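PDB 4E6U: acyl-[acyl-carrier-protein]--UDP-N-acetylglucosamine O-acyltransferase from Acinetobacter baumannii, which transfers a 3-hydroxyacyl chain from acyl carrier protein to UDP-N-acetylglucosamine, the first step in making the lipid A part of lipopolysaccharide. Local coordinates for residues E241-P244 with A249-L252; Y221-K226 with I235-S240; L229-A234 with D254-S259. All blocks are in the same frame, centred on the assembly; numbering follows the deposited sequence.

Contact 1. Residues E241-P244 with A249-L252; sequences EILP and AQLL
Ile242 opens the contact by reaching across with its CG2 branch, which ends 4.0 Å from Ala249 CB. Its other branch, carrying CD1, runs toward Leu223 on helix 211-225, and the residue is buried between that helix and Ala249. Leu243 comes next and gives the larger share of the touching surface. Its CG lies opposite the backbone N (chi1 -175°), which carries the two methyls out to the start of helix 250-258. Ile242 and Leu243 begin the loop that joins helix 231-241 to helix 250-258 in the helical C-terminal domain of LpxA, and the chain reverses here between two packed helices. From Leu243, CD1 drops onto the backbone at the head of the second helix, 3.6 Å from Gln250 N, and also lies 3.9 Å from Gln250 CB, which the backbone puts there. CD2 meets the amide end of the glutamine instead, with Gln250 OE1 3.6 Å away. The leucine and glutamine side chains cross obliquely, and the bend of Gln250 at chi2 (62°) turns its amide end back, bringing OE1 beside the leucine methyls. On the other side of that amide, Gln250 NE2 is hydrogen-bonded to Asp254 one turn further along, which steadies the carboxamide beside Leu243.

Contact 2. Residues Y221-K226 with I235-S240; sequences YKLIFK and IDQIKS
Gln237 is the first residue of 235-240 to meet the facing helix, and it does so with the aliphatic root of its side chain. Gln237 CB sits over the fork of Leu223, 3.8 Å from Leu223 CD1 and the same distance from Leu223 CD2. The glutamine lies about at a right angle to the leucine, and its bend at chi2 (-54°) leads the amide away from the interface, so a polar residue contributes carbon to the contact. Ile238 follows and is buried. Its CG1 passes Leu223 CD1 at 4.1 Å, the two side chains running in opposite directions, while the Ile238 and Ile224 side chains cross at about a right angle. There Ile238 CD1 lies 3.9 Å from Ile224 CD1 and equally close to CG1 of the same residue. The contact is therefore apolar throughout; the segments 221-225 and 235-240 run nearly antiparallel (164°), their axes approaching to 9.5 Å. Around this pair, Ile238 also packs on Ile253 of helix 250-258 and on Ala249, and Leu223 on Ile242. On the far side of helix 211-225, Tyr221 and Phe225 lean on strand 194-199, which places that helix between the strand and helix 231-241.

Contact 3. Residues L229-A234 with D254-S259; sequences LTSVQA and DSLEQS. With EDO (1,2-ethanediol), chain K; EDO (1,2-ethanediol), chain D.
Leu256 is aimed from helix 250-258 at the first turn of helix 231-241, where Ser231 receives it. The CA-CB bonds of the two residues point toward each other's segment, and the leucine presses its branch point and one methyl against the serine. Leu256 CG lies 3.9 Å from Ser231 CB, while Leu256 CD2 approaches the serine's backbone, 3.7 Å from Ser231 O. The same methyl reaches Ala234 CB at 4.4 Å, a looser touch one turn along. Leu256 is buried, and it continues onto Ile224, Ile235 and Pro184. In one of the two conformers of Ser231, the hydroxyl lies opposite its own carbonyl carbon (chi1 -67°) and tentatively makes a hydrogen bond, of unsettled direction, to an ethanediol probably from the crystallisation liquor, with Ser231 OG 3.1 Å from the O1 of that molecule in chain D.

The backbone that carries Ser231 is tied by its neighbours. Gln233 N donates to Thr230 OG1 at 3.1 Å, and Thr230 N returns the bond to Gln233 OE1 at 2.9 Å. Both bonds are nearly straight (163° and 168°), although in the second the donor stands well above the carbonyl plane of the amide. A second ethanediol, in chain K, lies close to Gln233, its O2 being near OE1.

Together, the reciprocal bonds of Thr230 and Gln233 make a capping box at the N-terminus of helix 231-241. Beside it, a leucine from helix 250-258 packs on the serine and backbone of the opening turn, within the C-terminal helical domain of the LpxA family.

Overall arrangement
All three contacts lie in the C-terminal helical domain, on one side of the chain's centre and beyond the long left-handed parallel beta-helix of this acyltransferase. Contact 2 is between helices 211-225 and 231-241, contact 3 between helices 231-241 and 250-258, and contact 1 belongs to the loop between the latter two. Centres of contacts 2 and 3 are 8 Å apart, those of 1 and 2 about 9 Å, and those of 1 and 3 about 12 Å. Along the chain, contact 2 closes before contact 1 opens, contact 1 is nested inside contact 3, and contacts 2 and 3 cross. A probable hydrogen bond, Leu243 N to Ile238 O (2.8 Å), ties the loop to helix 231-241.

Contact 1. Residues E241-P244 with A249-L252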
loop_
_atom_site.group_PDB
_atom_site.type_symbol
_atom_site.label_atom_id
_atom_site.label_comp_id
_atom_site.label_asym_id
_atom_site.label_seq_id
_atom_site.Cartn_x
_atom_site.Cartn_y
_atom_site.Cartn_z
ATOM N N GLU A 241 37.031 23.555 0.057
ATOM C CA GLU A 241 37.954 22.554 -0.434
ATOM C C GLU A 241 37.488 21.734 -1.628
ATOM O O GLU A 241 38.311 21.144 -2.325
ATOM C CB GLU A 241 38.363 21.599 0.699
ATOM C CG GLU A 241 39.052 22.281 1.894
ATOM C CD GLU A 241 40.352 22.963 1.507
ATOM O OE1 GLU A 241 41.302 22.282 1.073
ATOM O OE2 GLU A 241 40.387 24.174 1.628
ATOM N N ILE A 242 36.176 21.661 -1.833
ATOM C CA ILE A 242 35.638 20.713 -2.809
ATOM C C ILE A 242 34.969 21.408 -3.978
ATOM O O ILE A 242 35.267 21.097 -5.140
ATOM C CB ILE A 242 34.674 19.706 -2.133
ATOM C CG1 ILE A 242 35.443 18.869 -1.107
ATOM C CG2 ILE A 242 33.987 18.800 -3.193
ATOM C CD1 ILE A 242 34.543 18.085 -0.139
ATOM N N LEU A 243 34.090 22.358 -3.666
ATOM C CA LEU A 243 33.315 23.084 -4.684
ATOM C C LEU A 243 34.156 23.699 -5.817
ATOM O O LEU A 243 33.732 23.649 -6.973
ATOM C CB LEU A 243 32.449 24.161 -4.028
ATOM C CG LEU A 243 31.476 24.943 -4.924
ATOM C CD1 LEU A 243 30.401 24.001 -5.526
ATOM C CD2 LEU A 243 30.827 26.055 -4.129
ATOM N N PRO A 244 35.345 24.269 -5.503
ATOM C CA PRO A 244 36.079 24.911 -6.600
ATOM C C PRO A 244 36.431 23.978 -7.767
ATOM O O PRO A 244 36.377 24.417 -8.925
ATOM C CB PRO A 244 37.348 25.440 -5.900
ATOM C CG PRO A 244 36.884 25.730 -4.520
ATOM C CD PRO A 244 36.010 24.519 -4.206
ATOM N N ALA A 249 29.176 19.636 -6.468
ATOM C CA ALA A 249 28.926 19.709 -5.033
ATOM C C ALA A 249 27.937 20.804 -4.637
ATOM O O ALA A 249 27.399 20.799 -3.523
ATOM C CB ALA A 249 30.247 19.853 -4.260
ATOM N N GLN A 250 27.652 21.740 -5.549
ATOM C CA GLN A 250 26.679 22.781 -5.244
ATOM C C GLN A 250 25.274 22.235 -4.905
ATOM O O GLN A 250 24.565 22.803 -4.080
ATOM C CB GLN A 250 26.596 23.826 -6.368
ATOM C CG GLN A 250 25.690 25.020 -6.034
ATOM C CD GLN A 250 26.160 25.832 -4.828
ATOM O OE1 GLN A 250 27.328 26.198 -4.741
ATOM N NE2 GLN A 250 25.251 26.134 -3.915
ATOM N N LEU A 251 24.890 21.130 -5.541
ATOM C CA LEU A 251 23.604 20.501 -5.215
ATOM C C LEU A 251 23.519 20.022 -3.769
ATOM O O LEU A 251 22.459 20.121 -3.149
ATOM C CB LEU A 251 23.281 19.346 -6.168
ATOM C CG LEU A 251 23.024 19.642 -7.645
ATOM C CD1 LEU A 251 22.372 18.404 -8.274
ATOM C CD2 LEU A 251 22.141 20.875 -7.860
ATOM N N LEU A 252 24.630 19.511 -3.230
ATOM C CA LEU A 252 24.689 19.135 -1.820
ATOM C C LEU A 252 24.586 20.335 -0.907
ATOM O O LEU A 252 23.887 20.292 0.098
ATOM C CB LEU A 252 25.971 18.363 -1.483
ATOM C CG LEU A 252 26.031 16.886 -1.846
ATOM C CD1 LEU A 252 27.462 16.379 -1.694
ATOM C CD2 LEU A 252 25.101 16.093 -0.945
#

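Contact 2. Residues Y221-K226 with I235-S240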
loop_
_atom_site.group_PDB
_atom_site.type_symbol
_atom_site.label_atom_id
_atom_site.label_comp_id
_atom_site.label_asym_id
_atom_site.label_seq_id
_atom_site.Cartn_x
_atom_site.Cartn_y
_atom_site.Cartn_z
ATOM N N TYR A 221 30.317 13.893 1.351
ATOM C CA TYR A 221 29.484 12.989 2.139
ATOM C C TYR A 221 30.104 12.765 3.526
ATOM O O TYR A 221 29.412 12.829 4.543
ATOM C CB TYR A 221 29.285 11.655 1.399
ATOM C CG TYR A 221 28.399 10.712 2.165
ATOM C CD1 TYR A 221 27.033 10.641 1.888
ATOM C CD2 TYR A 221 28.909 9.920 3.186
ATOM C CE1 TYR A 221 26.195 9.787 2.609
ATOM C CE2 TYR A 221 28.077 9.063 3.917
ATOM C CZ TYR A 221 26.726 9.006 3.611
ATOM O OH TYR A 221 25.905 8.165 4.341
ATOM N N LYS A 222 31.408 12.500 3.564
ATOM C CA LYS A 222 32.066 12.288 4.842
ATOM C C LYS A 222 31.966 13.515 5.737
ATOM O O LYS A 222 31.709 13.387 6.943
ATOM C CB LYS A 222 33.529 11.933 4.642
ATOM C CG LYS A 222 33.800 10.562 4.066
ATOM C CD LYS A 222 35.298 10.404 3.858
ATOM C CE LYS A 222 35.772 9.024 4.217
ATOM N NZ LYS A 222 37.238 9.027 4.481
ATOM N N LEU A 223 32.173 14.705 5.158
ATOM C CA LEU A 223 32.003 15.938 5.930
ATOM C C LEU A 223 30.614 16.116 6.518
ATOM O O LEU A 223 30.460 16.536 7.661
ATOM C CB LEU A 223 32.380 17.162 5.095
ATOM C CG LEU A 223 33.883 17.314 4.825
ATOM C CD1 LEU A 223 34.094 18.173 3.606
ATOM C CD2 LEU A 223 34.606 17.908 6.054
ATOM N N ILE A 224 29.592 15.783 5.723
ATOM C CA ILE A 224 28.212 15.968 6.161
ATOM C C ILE A 224 27.787 14.925 7.203
ATOM O O ILE A 224 27.172 15.265 8.209
ATOM C CB ILE A 224 27.258 15.902 4.949
ATOM C CG1 ILE A 224 27.535 17.064 3.995
ATOM C CG2 ILE A 224 25.802 15.970 5.418
ATOM C CD1 ILE A 224 26.896 16.902 2.593
ATOM N N PHE A 225 28.130 13.670 6.953
ATOM C CA PHE A 225 27.551 12.576 7.719
ATOM C C PHE A 225 28.443 11.922 8.759
ATOM O O PHE A 225 27.928 11.315 9.697
ATOM C CB PHE A 225 27.008 11.515 6.750
ATOM C CG PHE A 225 25.842 11.999 5.925
ATOM C CD1 PHE A 225 24.576 12.120 6.493
ATOM C CD2 PHE A 225 26.016 12.353 4.599
ATOM C CE1 PHE A 225 23.510 12.585 5.739
ATOM C CE2 PHE A 225 24.938 12.804 3.824
ATOM C CZ PHE A 225 23.690 12.916 4.405
ATOM N N LYS A 226 29.757 12.023 8.599
ATOM C CA LYS A 226 30.680 11.244 9.439
ATOM C C LYS A 226 31.558 12.087 10.353
ATOM O O LYS A 226 32.156 11.566 11.290
ATOM C CB LYS A 226 31.570 10.355 8.570
ATOM C CG LYS A 226 30.819 9.441 7.604
ATOM C CD LYS A 226 30.022 8.409 8.368
ATOM C CE LYS A 226 29.805 7.163 7.528
ATOM N NZ LYS A 226 29.093 6.138 8.348
ATOM N N ILE A 235 28.934 22.683 5.064
ATOM C CA ILE A 235 28.861 23.561 3.892
ATOM C C ILE A 235 30.143 24.388 3.768
ATOM O O ILE A 235 30.728 24.485 2.683
ATOM C CB ILE A 235 27.648 24.507 3.951
ATOM C CG1 ILE A 235 26.349 23.729 3.712
ATOM C CG2 ILE A 235 27.762 25.610 2.882
ATOM C CD1 ILE A 235 25.128 24.510 4.132
ATOM N N ASP A 236 30.606 24.936 4.897
ATOM C CA ASP A 236 31.822 25.757 4.840
ATOM C C ASP A 236 32.994 24.937 4.309
ATOM O O ASP A 236 33.798 25.412 3.492
ATOM C CB ASP A 236 32.163 26.338 6.218
ATOM C CG ASP A 236 31.216 27.447 6.663
ATOM O OD1 ASP A 236 30.597 28.109 5.794
ATOM O OD2 ASP A 236 31.103 27.663 7.888
ATOM N N GLN A 237 33.122 23.690 4.759
ATOM C CA GLN A 237 34.214 22.837 4.292
ATOM C C GLN A 237 34.088 22.451 2.831
ATOM O O GLN A 237 35.084 22.398 2.102
ATOM C CB GLN A 237 34.344 21.584 5.167
ATOM C CG GLN A 237 34.705 21.905 6.629
ATOM C CD GLN A 237 35.950 22.776 6.737
ATOM O OE1 GLN A 237 36.956 22.517 6.067
ATOM N NE2 GLN A 237 35.877 23.818 7.574
ATOM N N ILE A 238 32.857 22.190 2.387
ATOM C CA ILE A 238 32.637 21.832 0.991
ATOM C C ILE A 238 32.968 23.026 0.082
ATOM O O ILE A 238 33.636 22.869 -0.941
ATOM C CB ILE A 238 31.189 21.306 0.771
ATOM C CG1 ILE A 238 30.997 19.996 1.540
ATOM C CG2 ILE A 238 30.921 21.050 -0.710
ATOM C CD1 ILE A 238 29.516 19.598 1.708
ATOM N N LYS A 239 32.522 24.208 0.497
ATOM C CA LYS A 239 32.808 25.446 -0.244
ATOM C C LYS A 239 34.302 25.701 -0.373
ATOM O O LYS A 239 34.788 26.041 -1.452
ATOM C CB LYS A 239 32.174 26.644 0.451
ATOM C CG LYS A 239 30.704 26.822 0.214
ATOM C CD LYS A 239 30.254 28.151 0.816
ATOM C CE LYS A 239 28.773 28.391 0.622
ATOM N NZ LYS A 239 28.357 29.661 1.290
ATOM N N SER A 240 35.027 25.528 0.730
ATOM C CA SER A 240 36.476 25.786 0.788
ATOM C C SER A 240 37.268 24.851 -0.110
ATOM O O SER A 240 38.093 25.286 -0.941
ATOM C CB SER A 240 36.963 25.615 2.254
ATOM O OG SER A 240 38.367 25.863 2.387
#

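Contact 3. Residues L229-A234 with D254-S259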
loop_
_atom_site.group_PDB
_atom_site.type_symbol
_atom_site.label_atom_id
_atom_site.label_comp_id
_atom_site.label_asym_id
_atom_site.label_seq_id
_atom_site.Cartn_x
_atom_site.Cartn_y
_atom_site.Cartn_z
ATOM N N LEU A 229 30.314 17.428 12.096
ATOM C CA LEU A 229 30.024 18.822 11.786
ATOM C C LEU A 229 28.530 19.061 11.606
ATOM O O LEU A 229 27.809 18.177 11.138
ATOM C CB LEU A 229 30.747 19.241 10.504
ATOM C CG LEU A 229 32.278 19.216 10.586
ATOM C CD1 LEU A 229 32.828 19.610 9.223
ATOM C CD2 LEU A 229 32.798 20.145 11.664
ATOM N N THR A 230 28.074 20.257 11.966
ATOM C CA THR A 230 26.706 20.695 11.643
ATOM C C THR A 230 26.575 20.888 10.143
ATOM O O THR A 230 27.576 20.933 9.416
ATOM C CB THR A 230 26.333 22.012 12.352
ATOM O OG1 THR A 230 27.095 23.089 11.777
ATOM C CG2 THR A 230 26.579 21.908 13.861
ATOM N N SER A 231 25.343 21.006 9.659
ATOM C CA SER A 231 25.128 21.275 8.244
ATOM C C SER A 231 25.874 22.521 7.766
ATOM O O SER A 231 26.518 22.484 6.722
ATOM C CB SER A 231 23.631 21.400 7.929
ATOM O OG SER A 231 22.986 20.159 8.106
ATOM N N VAL A 232 25.793 23.610 8.537
ATOM C CA VAL A 232 26.450 24.860 8.154
ATOM C C VAL A 232 27.966 24.689 8.123
ATOM O O VAL A 232 28.645 25.143 7.194
ATOM C CB VAL A 232 26.044 26.022 9.093
ATOM C CG1 VAL A 232 26.855 27.266 8.791
ATOM C CG2 VAL A 232 24.540 26.305 8.957
ATOM N N GLN A 233 28.493 23.976 9.114
ATOM C CA GLN A 233 29.928 23.715 9.151
ATOM C C GLN A 233 30.379 22.849 7.984
ATOM O O GLN A 233 31.427 23.099 7.396
ATOM C CB GLN A 233 30.307 23.074 10.476
ATOM C CG GLN A 233 30.131 24.012 11.663
ATOM C CD GLN A 233 30.090 23.305 13.014
ATOM O OE1 GLN A 233 30.072 22.072 13.099
ATOM N NE2 GLN A 233 30.082 24.091 14.076
ATOM N N ALA A 234 29.591 21.829 7.632
ATOM C CA ALA A 234 29.944 20.989 6.500
ATOM C C ALA A 234 29.920 21.791 5.196
ATOM O O ALA A 234 30.783 21.606 4.338
ATOM C CB ALA A 234 29.001 19.760 6.414
ATOM N N ASP A 254 23.122 23.165 -1.642
ATOM C CA ASP A 254 21.730 23.597 -1.751
ATOM C C ASP A 254 20.828 22.771 -0.837
ATOM O O ASP A 254 19.991 23.315 -0.137
ATOM C CB ASP A 254 21.214 23.462 -3.188
ATOM C CG ASP A 254 21.852 24.441 -4.165
ATOM O OD1 ASP A 254 22.427 25.483 -3.747
ATOM O OD2 ASP A 254 21.754 24.155 -5.380
ATOM N N SER A 255 20.993 21.443 -0.845
ATOM C CA SER A 255 20.205 20.588 0.052
ATOM C C SER A 255 20.296 21.035 1.507
ATOM O O SER A 255 19.296 21.113 2.217
ATOM C CB SER A 255 20.678 19.133 -0.035
ATOM O OG SER A 255 20.481 18.597 -1.327
ATOM N N LEU A 256 21.519 21.297 1.962
ATOM C CA LEU A 256 21.718 21.625 3.361
ATOM C C LEU A 256 21.225 23.026 3.697
ATOM O O LEU A 256 20.675 23.248 4.769
ATOM C CB LEU A 256 23.186 21.445 3.733
ATOM C CG LEU A 256 23.556 20.034 4.250
ATOM C CD1 LEU A 256 23.114 18.854 3.351
ATOM C CD2 LEU A 256 25.059 19.992 4.473
ATOM N N GLU A 257 21.371 23.946 2.749
ATOM C CA GLU A 257 20.905 25.318 2.952
ATOM C C GLU A 257 19.383 25.422 2.923
ATOM O O GLU A 257 18.796 26.251 3.613
ATOM C CB GLU A 257 21.534 26.247 1.913
ATOM C CG GLU A 257 23.040 26.395 2.154
ATOM C CD GLU A 257 23.745 27.422 1.291
ATOM O OE1 GLU A 257 23.335 27.670 0.135
ATOM O OE2 GLU A 257 24.754 27.975 1.790
ATOM N N GLN A 258 18.743 24.550 2.146
ATOM C CA GLN A 258 17.292 24.642 1.935
ATOM C C GLN A 258 16.483 23.827 2.933
ATOM O O GLN A 258 15.259 23.973 3.036
ATOM C CB GLN A 258 16.951 24.231 0.504
ATOM C CG GLN A 258 17.405 25.248 -0.521
ATOM C CD GLN A 258 17.414 24.711 -1.940
ATOM O OE1 GLN A 258 17.070 23.548 -2.190
ATOM N NE2 GLN A 258 17.817 25.553 -2.882
ATOM N N SER A 259 17.169 22.983 3.691
ATOM C CA SER A 259 16.505 22.064 4.608
ATOM C C SER A 259 15.651 22.763 5.667
ATOM O O SER A 259 16.079 23.745 6.262
ATOM C CB SER A 259 17.544 21.173 5.285
ATOM O OG SER A 259 16.924 20.243 6.159
HETATM C C1 EDO K . 31.047 20.948 17.273
HETATM O O1 EDO K . 31.190 22.367 17.034
HETATM C C2 EDO K . 30.872 20.204 15.950
HETATM O O2 EDO K . 29.596 20.511 15.365
HETATM C C1 EDO D . 20.301 18.555 10.382
HETATM O O1 EDO D . 21.729 18.547 10.477
HETATM C C2 EDO D . 19.714 17.790 11.560
HETATM O O2 EDO D . 20.088 16.411 11.458
#